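Local coordinates for protein TASOR (Homo sapiens, PDB 6TL1) that is a component of the HUSH complex, which maintains epigenetic silencing of H3K9me3-rich loci by promoting recruitment of SETDB1 and MORC2, at residues 3-8 and 39-44; 23-28 and 112-117; 126-131 and 204-209; 137-142 and 157-162. All coordinates share one frame; numbering follows the deposited sequence.

Overall arrangement
The chain opens with strand 4-6, which pairs with the end of strand 34-42 in contact 1 and closes a loop carrying helix 12-22. From within that loop, residues 23-28 reach 112-117, so contact 2 crosses contact 1 along the chain. Contact 3 then opens at 126-131 and closes only near the C terminus, at 204-209; contact 4, between 137-142 and 157-162, forms within that long excursion. Contacts 1 and 3 belong to one antiparallel sheet, joined where Cys40 meets Val204. Contact 2 reaches contact 3 through Leu116 and Val129, whereas contact 4 pairs strands 139-142 and 159-162 at one edge of the second, mixed sheet, about 15 Å from contact 3 at the nearest atoms.

Contact 1. Residues 3-8 and 39-44; sequences LFQPLT and ACLVHN
Gln5 and His43 meet on the face of the strand pair that also carries Leu41. The Gln5 CB lies in the imidazole plane, 3.6 Å from His43 NE2, at the edge of the ring. With CG anti to the backbone N (chi1 162°) and the chain extended beyond it, the amide is carried past the ring edge to NE2. At the tip, Gln5 OE1 accepts a hydrogen bond from His43 NE2 (2.8 Å), in the planes of both groups, which are turned only 24° from each other. The same oxygen also touches Leu41 CD1, while Gln5 NE2 reaches Glu13 by a weak bond. Leu7 crosses Leu41 at about a right angle, CD2 to Leu41 CD1 3.9 Å, and both leucines rest on Val17 of helix 12-22. On the other face, Phe4 and Val42 run alongside each other, CE1 to Val42 CG2 4.0 Å, packed against Cys86 of helix 82-88. Leu3 CD1 lies against both Val42 CG1 (3.8 Å) and Asn44 CB (3.7 Å). Asn44 caps helix 45-60 through Leu47 N, and its amide nitrogen binds Cys86 O. The backbones pair antiparallel, His43 N to Leu3 O and Leu7 N to Ala39 O at the ends and a reciprocal pair between Gln5 and Leu41 in the middle; beyond Leu7, a water bridges Leu7 O (2.8 Å) and Ala39 N. This is a short outermost strand completing an antiparallel sheet with helices on both faces, part of the pseudo-PARP domain of TASOR.

Contact 2. Residues 23-28 and 112-117; sequences SSYLEP and YADLLQ
Asp114 grips two successive backbone N-H groups, those of Leu26 and Glu27, with its two carboxylate oxygens. Leu26 N gives its hydrogen to OD1 of Asp114 at 2.8 Å, on the syn side and 20° out of the carboxylate plane, while Glu27 N uses the syn lone pair of Asp114 OD2 at 3.0 Å. The group reaches them because CG of Asp114 stands between its own backbone N and carbonyl carbon (chi1 52°). Beside this pair of bonds, Leu26 lies across the Tyr112 ring: its CB sits over one face, 3.7 Å from the ring centroid, a CH-pi contact, and its CD1 reaches Tyr112 CZ (3.6 Å). The edge of the same ring holds Ser24 O in its plane. That carbonyl oxygen accepts the N-H of Ala113 at 2.9 Å, the donor standing 45° above the carbonyl plane. The Tyr25 ring also packs on the aspartate, CD1 to Asp114 CB 3.6 Å.

A second shell fixes these groups. Ser30 OG bonds to both Asp114 OD2 and Glu27 O, the Tyr25 hydroxyl pairs with that of Tyr36, and Ser24 OG bonds to Ile20 O at the end of helix 12-22. A type I turn from Tyr112 to Leu115 presents the aspartate, and Glu27 OE2 bonds to Leu171 N. Two loops are thus tied by a buried carboxylate bound to two amides and a hydroxyl, a setting that probably favours its charged form.

Contact 3. Residues 126-131 and 204-209; sequences MGDVVI and VVSFTY
A staggered chi1 of 70° turns the Phe207 ring across to the neighbouring strand, onto Gly127. The ring comes to lie over the Gly127 backbone: the amide N is 3.8 Å above the plane, over the ring centre, and CA makes a CH-pi contact, 4.0 Å from the Phe207 centroid and 24° off the normal. Gly127, with no side chain, has nothing beyond CA to hold the aromatic away, so the two fit face to backbone. Val129 CG2, set anti to its carbonyl carbon, fills the ring edge near its plane, 3.6 Å from Phe207 CE2, and Val129 CB also meets Val205 CG2 (3.8 Å). On the opposite face of the sheet, Asp128 OD1 takes the hydroxyl of Ser206; the modelled OG-OD1 distance of 2.5 Å is unusually short and its exact value doubtful. Ser206 OG is also bound by Arg38 NE. Further along, Val130 CG2 and Val204 CG2 touch at 4.1 Å.

The backbones are laced by two reciprocal pairs of bonds, Gly127 with Phe207 and Val129 with Val205; the straightest is Val129 N to Val205 O (2.8 Å), nearly along the C=O axis. Val205 rests on helix 12-22 and Val204 on helix 82-88, and the Phe207 ring meets that of Phe34 edge to face. The glycine-aromatic pair across neighbouring antiparallel strands is the arrangement known as aromatic rescue of glycine, here in the middle of the larger sheet of the pseudo-PARP domain.

Contact 4. Residues 137-142 and 157-162; sequences GKIKSI and HECHVS
Ile139 and Val161 form the tight part of this contact: their side chains meet at about a right angle, and Ile139 CG2 to Val161 CG2 is 3.5 Å, closer than usual for methyl groups. Val161 CG2 also lies against Ser141 OG. On the other face, with Lys140, the buried His160 ring is fixed in its rotation by Thr154 at NE2 and Leu100 O at ND1. Lys140 runs alongside that ring, its CB 3.7 Å from His160 CD2, and Ile142 reaches in with CD1, 3.8 Å from His160 ND1.

Strands 139-142 and 159-162 are parallel neighbours at the outer end of the mixed sheet, so the residues between them must carry the chain back to the starting end. The bonds zigzag: Lys140 N to Cys159 O, Val161 N to Lys140 O (3.1 Å), then Ile142 N to Val161 O, running almost straight on.

Before the strands the regular pairing gives way to one backbone bond, Glu158 N to Lys138 O, and one from the Glu158 carboxylate. Glu158, bent at chi2, turns OE1 to Lys138 N (2.9 Å), met on its anti side and 24° out of the carboxylate plane, while OE2 makes a salt bridge with Arg63. Here the exposed Lys138 lays its CG near His157 CD2 (3.4 Å), and its chain bends twice beyond; His157 ND1 is held by Pro155 O.

Contact 1. Residues 3-8 and 39-44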
# COMPACT_ATOMS: atom_id res chain seq x y z
N LEU A 3 -7.06 -10.01 -16.49
CA LEU A 3 -6.61 -9.15 -15.40
C LEU A 3 -6.24 -9.95 -14.16
O LEU A 3 -5.23 -9.67 -13.51
CB LEU A 3 -7.68 -8.10 -15.10
CG LEU A 3 -7.37 -7.10 -13.97
CD1 LEU A 3 -6.09 -6.36 -14.23
CD2 LEU A 3 -8.52 -6.11 -13.82
N PHE A 4 -7.02 -10.97 -13.82
CA PHE A 4 -6.78 -11.77 -12.62
C PHE A 4 -6.36 -13.17 -13.00
O PHE A 4 -7.00 -13.82 -13.84
CB PHE A 4 -8.03 -11.81 -11.73
CG PHE A 4 -8.43 -10.47 -11.20
CD1 PHE A 4 -7.71 -9.89 -10.18
CD2 PHE A 4 -9.51 -9.79 -11.75
CE1 PHE A 4 -8.06 -8.64 -9.69
CE2 PHE A 4 -9.87 -8.55 -11.26
CZ PHE A 4 -9.14 -7.97 -10.23
N GLN A 5 -5.31 -13.67 -12.35
CA GLN A 5 -4.95 -15.06 -12.55
C GLN A 5 -5.15 -15.81 -11.25
O GLN A 5 -4.35 -15.61 -10.30
CB GLN A 5 -3.51 -15.19 -13.06
CG GLN A 5 -2.92 -16.59 -12.88
CD GLN A 5 -1.41 -16.58 -12.85
OE1 GLN A 5 -0.77 -15.53 -12.96
NE2 GLN A 5 -0.82 -17.76 -12.74
N PRO A 6 -6.17 -16.63 -11.10
CA PRO A 6 -6.38 -17.38 -9.86
C PRO A 6 -5.23 -18.35 -9.63
O PRO A 6 -4.72 -18.96 -10.57
CB PRO A 6 -7.70 -18.11 -10.08
CG PRO A 6 -8.40 -17.32 -11.16
CD PRO A 6 -7.30 -16.82 -12.05
N LEU A 7 -4.80 -18.46 -8.37
CA LEU A 7 -3.71 -19.33 -7.97
C LEU A 7 -4.27 -20.48 -7.14
O LEU A 7 -5.18 -20.28 -6.32
CB LEU A 7 -2.65 -18.57 -7.16
CG LEU A 7 -2.14 -17.26 -7.75
CD1 LEU A 7 -1.34 -16.46 -6.70
CD2 LEU A 7 -1.31 -17.51 -8.99
N THR A 8 -3.74 -21.67 -7.36
CA THR A 8 -4.22 -22.83 -6.62
C THR A 8 -3.59 -22.86 -5.24
O THR A 8 -2.36 -22.76 -5.12
CB THR A 8 -3.89 -24.11 -7.37
OG1 THR A 8 -4.50 -24.07 -8.67
CG2 THR A 8 -4.42 -25.33 -6.62
N ALA A 39 -6.45 -16.39 -3.73
CA ALA A 39 -5.43 -15.43 -4.12
C ALA A 39 -5.35 -15.38 -5.64
O ALA A 39 -5.46 -16.41 -6.31
CB ALA A 39 -4.07 -15.79 -3.52
N CYS A 40 -5.17 -14.17 -6.17
CA CYS A 40 -4.96 -13.96 -7.60
C CYS A 40 -3.77 -13.05 -7.82
O CYS A 40 -3.55 -12.10 -7.06
CB CYS A 40 -6.17 -13.29 -8.27
SG CYS A 40 -7.72 -14.17 -8.13
N LEU A 41 -3.00 -13.32 -8.88
CA LEU A 41 -2.06 -12.32 -9.35
C LEU A 41 -2.78 -11.36 -10.28
O LEU A 41 -3.76 -11.72 -10.95
CB LEU A 41 -0.86 -12.96 -10.06
CG LEU A 41 0.12 -13.66 -9.12
CD1 LEU A 41 1.06 -14.59 -9.85
CD2 LEU A 41 0.90 -12.61 -8.32
N VAL A 42 -2.33 -10.11 -10.30
CA VAL A 42 -2.94 -9.09 -11.13
C VAL A 42 -2.02 -8.84 -12.32
O VAL A 42 -0.80 -8.69 -12.16
CB VAL A 42 -3.21 -7.81 -10.34
CG1 VAL A 42 -3.83 -6.75 -11.24
CG2 VAL A 42 -4.13 -8.10 -9.15
N HIS A 43 -2.59 -8.83 -13.52
CA HIS A 43 -1.80 -8.57 -14.73
C HIS A 43 -2.49 -7.42 -15.45
O HIS A 43 -3.36 -7.63 -16.30
CB HIS A 43 -1.65 -9.83 -15.60
CG HIS A 43 -1.13 -11.01 -14.84
ND1 HIS A 43 0.20 -11.13 -14.51
CD2 HIS A 43 -1.73 -12.15 -14.42
CE1 HIS A 43 0.39 -12.27 -13.86
NE2 HIS A 43 -0.76 -12.91 -13.80
N ASN A 44 -2.07 -6.19 -15.14
CA ASN A 44 -2.65 -5.02 -15.78
C ASN A 44 -1.50 -4.39 -16.55
O ASN A 44 -0.67 -3.68 -15.97
CB ASN A 44 -3.29 -4.06 -14.75
CG ASN A 44 -3.86 -2.78 -15.40
OD1 ASN A 44 -3.34 -2.30 -16.40
ND2 ASN A 44 -4.99 -2.30 -14.88
O HOH W 1 -7.14 -18.81 -5.06

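Contact 2. Residues 23-28 and 112-117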
# COMPACT_ATOMS: atom_id res chain seq x y z
N SER A 23 5.43 -12.11 5.74
CA SER A 23 6.66 -11.40 6.07
C SER A 23 6.43 -9.92 6.36
O SER A 23 7.39 -9.21 6.66
CB SER A 23 7.67 -11.59 4.95
OG SER A 23 7.23 -10.92 3.79
N SER A 24 5.19 -9.43 6.25
CA SER A 24 4.90 -8.00 6.33
C SER A 24 3.99 -7.64 7.50
O SER A 24 3.36 -6.58 7.49
CB SER A 24 4.28 -7.53 5.01
OG SER A 24 5.06 -7.94 3.90
N TYR A 25 3.93 -8.49 8.51
CA TYR A 25 3.12 -8.22 9.68
C TYR A 25 3.83 -7.27 10.62
O TYR A 25 5.06 -7.27 10.74
CB TYR A 25 2.79 -9.51 10.44
CG TYR A 25 1.83 -10.45 9.74
CD1 TYR A 25 0.81 -9.95 8.93
CD2 TYR A 25 1.93 -11.84 9.89
CE1 TYR A 25 -0.07 -10.81 8.30
CE2 TYR A 25 1.05 -12.70 9.26
CZ TYR A 25 0.06 -12.17 8.46
OH TYR A 25 -0.81 -13.02 7.83
N LEU A 26 3.05 -6.44 11.31
CA LEU A 26 3.62 -5.71 12.43
C LEU A 26 3.84 -6.66 13.60
O LEU A 26 4.85 -6.56 14.31
CB LEU A 26 2.71 -4.56 12.84
CG LEU A 26 3.17 -3.89 14.13
CD1 LEU A 26 4.48 -3.15 13.90
CD2 LEU A 26 2.10 -2.95 14.68
N GLU A 27 2.92 -7.60 13.80
CA GLU A 27 3.11 -8.66 14.78
C GLU A 27 3.19 -9.98 14.01
O GLU A 27 2.14 -10.51 13.60
CB GLU A 27 1.97 -8.68 15.78
CG GLU A 27 1.87 -7.41 16.62
CD GLU A 27 0.78 -7.49 17.67
OE1 GLU A 27 0.27 -8.61 17.92
OE2 GLU A 27 0.42 -6.43 18.23
N PRO A 28 4.37 -10.57 13.84
CA PRO A 28 4.47 -11.79 13.02
C PRO A 28 3.58 -12.94 13.48
O PRO A 28 3.26 -13.80 12.66
CB PRO A 28 5.96 -12.14 13.10
CG PRO A 28 6.62 -10.81 13.28
CD PRO A 28 5.70 -10.06 14.22
N TYR A 112 1.78 -2.52 6.86
CA TYR A 112 1.71 -3.81 7.54
C TYR A 112 0.45 -4.55 7.12
O TYR A 112 -0.64 -3.97 7.10
CB TYR A 112 1.74 -3.63 9.06
CG TYR A 112 3.03 -3.07 9.60
CD1 TYR A 112 4.19 -3.82 9.57
CD2 TYR A 112 3.09 -1.78 10.15
CE1 TYR A 112 5.37 -3.34 10.07
CE2 TYR A 112 4.29 -1.28 10.66
CZ TYR A 112 5.42 -2.08 10.61
OH TYR A 112 6.63 -1.65 11.09
N ALA A 113 0.60 -5.84 6.81
CA ALA A 113 -0.52 -6.63 6.31
C ALA A 113 -1.52 -7.02 7.38
O ALA A 113 -2.59 -7.51 7.03
CB ALA A 113 0.00 -7.90 5.63
N ASP A 114 -1.20 -6.84 8.67
CA ASP A 114 -2.16 -7.12 9.73
C ASP A 114 -2.76 -5.86 10.34
O ASP A 114 -3.50 -5.95 11.32
CB ASP A 114 -1.53 -8.00 10.84
CG ASP A 114 -0.22 -7.44 11.37
OD1 ASP A 114 0.32 -6.47 10.79
OD2 ASP A 114 0.29 -8.01 12.36
N LEU A 115 -2.49 -4.69 9.74
CA LEU A 115 -2.97 -3.38 10.22
C LEU A 115 -3.65 -2.68 9.05
O LEU A 115 -3.06 -1.81 8.41
CB LEU A 115 -1.80 -2.56 10.77
CG LEU A 115 -2.14 -1.28 11.53
CD1 LEU A 115 -3.33 -1.48 12.44
CD2 LEU A 115 -0.92 -0.84 12.34
N LEU A 116 -4.90 -3.06 8.79
CA LEU A 116 -5.62 -2.64 7.59
C LEU A 116 -6.78 -1.69 7.85
O LEU A 116 -7.48 -1.31 6.90
CB LEU A 116 -6.13 -3.87 6.85
CG LEU A 116 -5.06 -4.92 6.57
CD1 LEU A 116 -5.69 -6.26 6.21
CD2 LEU A 116 -4.13 -4.43 5.47
N GLN A 117 -7.00 -1.27 9.09
CA GLN A 117 -8.12 -0.39 9.45
C GLN A 117 -7.84 0.13 10.85
O GLN A 117 -6.99 -0.41 11.57
CB GLN A 117 -9.47 -1.12 9.36
CG GLN A 117 -9.81 -1.93 10.59
CD GLN A 117 -11.11 -2.72 10.49
OE1 GLN A 117 -11.77 -2.73 9.46
NE2 GLN A 117 -11.49 -3.35 11.59

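Contact 3. Residues 126-131 and 204-209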
# COMPACT_ATOMS: atom_id res chain seq x y z
N MET A 126 -14.40 -11.24 7.22
CA MET A 126 -13.93 -11.62 5.90
C MET A 126 -13.58 -10.36 5.12
O MET A 126 -14.26 -9.34 5.25
CB MET A 126 -15.00 -12.44 5.18
CG MET A 126 -14.81 -12.57 3.69
SD MET A 126 -15.80 -13.90 2.95
CE MET A 126 -16.27 -14.90 4.32
N GLY A 127 -12.54 -10.44 4.30
CA GLY A 127 -12.07 -9.26 3.59
C GLY A 127 -11.24 -9.62 2.38
O GLY A 127 -10.83 -10.77 2.18
N ASP A 128 -11.01 -8.60 1.56
CA ASP A 128 -10.15 -8.67 0.38
C ASP A 128 -9.01 -7.68 0.56
O ASP A 128 -9.25 -6.52 0.88
CB ASP A 128 -10.94 -8.32 -0.89
CG ASP A 128 -12.04 -9.31 -1.18
OD1 ASP A 128 -11.77 -10.53 -1.13
OD2 ASP A 128 -13.18 -8.87 -1.44
N VAL A 129 -7.78 -8.13 0.34
CA VAL A 129 -6.61 -7.28 0.47
C VAL A 129 -5.90 -7.25 -0.87
O VAL A 129 -5.55 -8.30 -1.42
CB VAL A 129 -5.67 -7.77 1.58
CG1 VAL A 129 -4.46 -6.87 1.69
CG2 VAL A 129 -6.41 -7.84 2.91
N VAL A 130 -5.71 -6.04 -1.42
CA VAL A 130 -4.90 -5.83 -2.61
C VAL A 130 -3.46 -5.59 -2.18
O VAL A 130 -3.19 -4.82 -1.25
CB VAL A 130 -5.43 -4.66 -3.46
CG1 VAL A 130 -4.52 -4.41 -4.70
CG2 VAL A 130 -6.82 -4.97 -3.98
N ILE A 131 -2.55 -6.34 -2.78
CA ILE A 131 -1.12 -6.16 -2.59
C ILE A 131 -0.60 -5.33 -3.75
O ILE A 131 -0.72 -5.73 -4.91
CB ILE A 131 -0.39 -7.51 -2.50
CG1 ILE A 131 -0.90 -8.33 -1.30
CG2 ILE A 131 1.13 -7.30 -2.50
CD1 ILE A 131 -0.26 -9.72 -1.20
N VAL A 204 -4.15 -10.04 -5.23
CA VAL A 204 -5.33 -9.90 -4.38
C VAL A 204 -5.53 -11.21 -3.62
O VAL A 204 -5.43 -12.29 -4.20
CB VAL A 204 -6.60 -9.57 -5.19
CG1 VAL A 204 -7.75 -9.24 -4.26
CG2 VAL A 204 -6.33 -8.41 -6.15
N VAL A 205 -5.79 -11.10 -2.32
CA VAL A 205 -6.11 -12.25 -1.48
C VAL A 205 -7.40 -11.96 -0.75
O VAL A 205 -7.74 -10.80 -0.46
CB VAL A 205 -4.99 -12.54 -0.46
CG1 VAL A 205 -3.71 -12.95 -1.17
CG2 VAL A 205 -4.77 -11.33 0.43
N SER A 206 -8.14 -13.02 -0.46
CA SER A 206 -9.29 -12.96 0.42
C SER A 206 -8.92 -13.66 1.72
O SER A 206 -8.26 -14.71 1.70
CB SER A 206 -10.51 -13.63 -0.23
OG SER A 206 -11.00 -12.85 -1.30
N PHE A 207 -9.31 -13.09 2.85
CA PHE A 207 -8.96 -13.67 4.14
C PHE A 207 -10.21 -13.87 4.99
O PHE A 207 -11.24 -13.22 4.80
CB PHE A 207 -7.96 -12.79 4.93
CG PHE A 207 -8.54 -11.48 5.44
CD1 PHE A 207 -9.26 -11.43 6.61
CD2 PHE A 207 -8.30 -10.30 4.76
CE1 PHE A 207 -9.79 -10.23 7.08
CE2 PHE A 207 -8.81 -9.10 5.22
CZ PHE A 207 -9.55 -9.07 6.39
N THR A 208 -10.09 -14.76 5.97
CA THR A 208 -10.98 -14.74 7.12
C THR A 208 -10.11 -14.52 8.35
O THR A 208 -8.93 -14.87 8.36
CB THR A 208 -11.80 -16.02 7.26
OG1 THR A 208 -10.94 -17.17 7.25
CG2 THR A 208 -12.79 -16.13 6.10
N TYR A 209 -10.69 -13.86 9.34
CA TYR A 209 -9.99 -13.48 10.56
C TYR A 209 -10.63 -14.14 11.77
O TYR A 209 -11.85 -14.06 11.95
CB TYR A 209 -9.95 -11.94 10.69
CG TYR A 209 -9.23 -11.44 11.92
CD1 TYR A 209 -7.85 -11.30 11.93
CD2 TYR A 209 -9.93 -11.08 13.06
CE1 TYR A 209 -7.19 -10.83 13.06
CE2 TYR A 209 -9.28 -10.62 14.18
CZ TYR A 209 -7.91 -10.50 14.18
OH TYR A 209 -7.27 -10.04 15.30

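Contact 4. Residues 137-142 and 157-162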
# COMPACT_ATOMS: atom_id res chain seq x y z
N GLY A 137 11.15 5.08 -3.29
CA GLY A 137 12.04 6.09 -3.83
C GLY A 137 12.71 6.89 -2.73
O GLY A 137 13.11 6.35 -1.68
N LYS A 138 12.84 8.19 -2.97
CA LYS A 138 13.37 9.10 -1.96
C LYS A 138 12.22 9.49 -1.04
O LYS A 138 11.24 10.10 -1.48
CB LYS A 138 14.03 10.32 -2.60
CG LYS A 138 14.33 11.44 -1.61
CD LYS A 138 15.37 12.42 -2.13
CE LYS A 138 16.80 11.91 -1.87
NZ LYS A 138 17.26 12.16 -0.46
N ILE A 139 12.34 9.11 0.20
CA ILE A 139 11.27 9.22 1.18
C ILE A 139 11.37 10.57 1.87
O ILE A 139 12.47 11.04 2.17
CB ILE A 139 11.36 8.07 2.20
CG1 ILE A 139 11.26 6.72 1.48
CG2 ILE A 139 10.27 8.20 3.25
CD1 ILE A 139 11.60 5.52 2.36
N LYS A 140 10.23 11.20 2.11
CA LYS A 140 10.15 12.39 2.95
C LYS A 140 9.49 11.96 4.25
O LYS A 140 8.34 11.50 4.25
CB LYS A 140 9.34 13.50 2.26
CG LYS A 140 9.06 14.72 3.12
CD LYS A 140 10.33 15.45 3.54
CE LYS A 140 9.98 16.78 4.22
NZ LYS A 140 11.19 17.57 4.56
N SER A 141 10.24 12.05 5.35
CA SER A 141 9.74 11.71 6.67
C SER A 141 9.18 12.96 7.34
O SER A 141 9.87 13.98 7.43
CB SER A 141 10.85 11.12 7.54
OG SER A 141 11.21 9.83 7.08
N ILE A 142 7.94 12.88 7.83
CA ILE A 142 7.32 14.05 8.44
C ILE A 142 6.81 13.69 9.83
O ILE A 142 6.40 12.55 10.10
CB ILE A 142 6.19 14.63 7.57
CG1 ILE A 142 5.11 13.58 7.30
CG2 ILE A 142 6.75 15.17 6.23
CD1 ILE A 142 3.89 14.15 6.61
N HIS A 157 10.18 14.08 -4.12
CA HIS A 157 10.17 12.91 -3.26
C HIS A 157 9.04 12.02 -3.72
O HIS A 157 8.07 12.50 -4.33
CB HIS A 157 10.00 13.28 -1.77
CG HIS A 157 11.15 14.08 -1.22
ND1 HIS A 157 11.38 15.39 -1.56
CD2 HIS A 157 12.14 13.74 -0.35
CE1 HIS A 157 12.46 15.83 -0.93
NE2 HIS A 157 12.94 14.85 -0.19
N GLU A 158 9.16 10.72 -3.47
CA GLU A 158 8.14 9.82 -3.99
C GLU A 158 6.99 9.58 -3.03
O GLU A 158 5.88 9.24 -3.49
CB GLU A 158 8.76 8.48 -4.39
CG GLU A 158 9.43 8.51 -5.77
CD GLU A 158 10.51 9.58 -5.89
OE1 GLU A 158 11.62 9.35 -5.36
OE2 GLU A 158 10.24 10.65 -6.47
N CYS A 159 7.19 9.74 -1.72
CA CYS A 159 6.11 9.45 -0.78
C CYS A 159 6.42 10.16 0.54
O CYS A 159 7.53 10.62 0.78
CB CYS A 159 5.92 7.95 -0.51
SG CYS A 159 7.37 7.16 0.26
N HIS A 160 5.39 10.28 1.37
CA HIS A 160 5.56 10.64 2.77
C HIS A 160 5.43 9.41 3.64
O HIS A 160 4.65 8.50 3.33
CB HIS A 160 4.52 11.66 3.21
CG HIS A 160 4.68 13.02 2.59
ND1 HIS A 160 3.79 14.05 2.80
CD2 HIS A 160 5.64 13.52 1.77
CE1 HIS A 160 4.19 15.13 2.15
NE2 HIS A 160 5.31 14.83 1.51
N VAL A 161 6.16 9.38 4.76
CA VAL A 161 5.99 8.38 5.81
C VAL A 161 6.09 9.11 7.14
O VAL A 161 6.59 10.23 7.22
CB VAL A 161 7.03 7.23 5.77
CG1 VAL A 161 7.05 6.56 4.40
CG2 VAL A 161 8.42 7.72 6.16
N SER A 162 5.59 8.46 8.19
CA SER A 162 5.66 9.04 9.53
C SER A 162 7.07 8.92 10.08
O SER A 162 7.62 7.82 10.14
CB SER A 162 4.67 8.37 10.47
OG SER A 162 3.35 8.70 10.08
O HOH W 2 3.46 11.37 10.89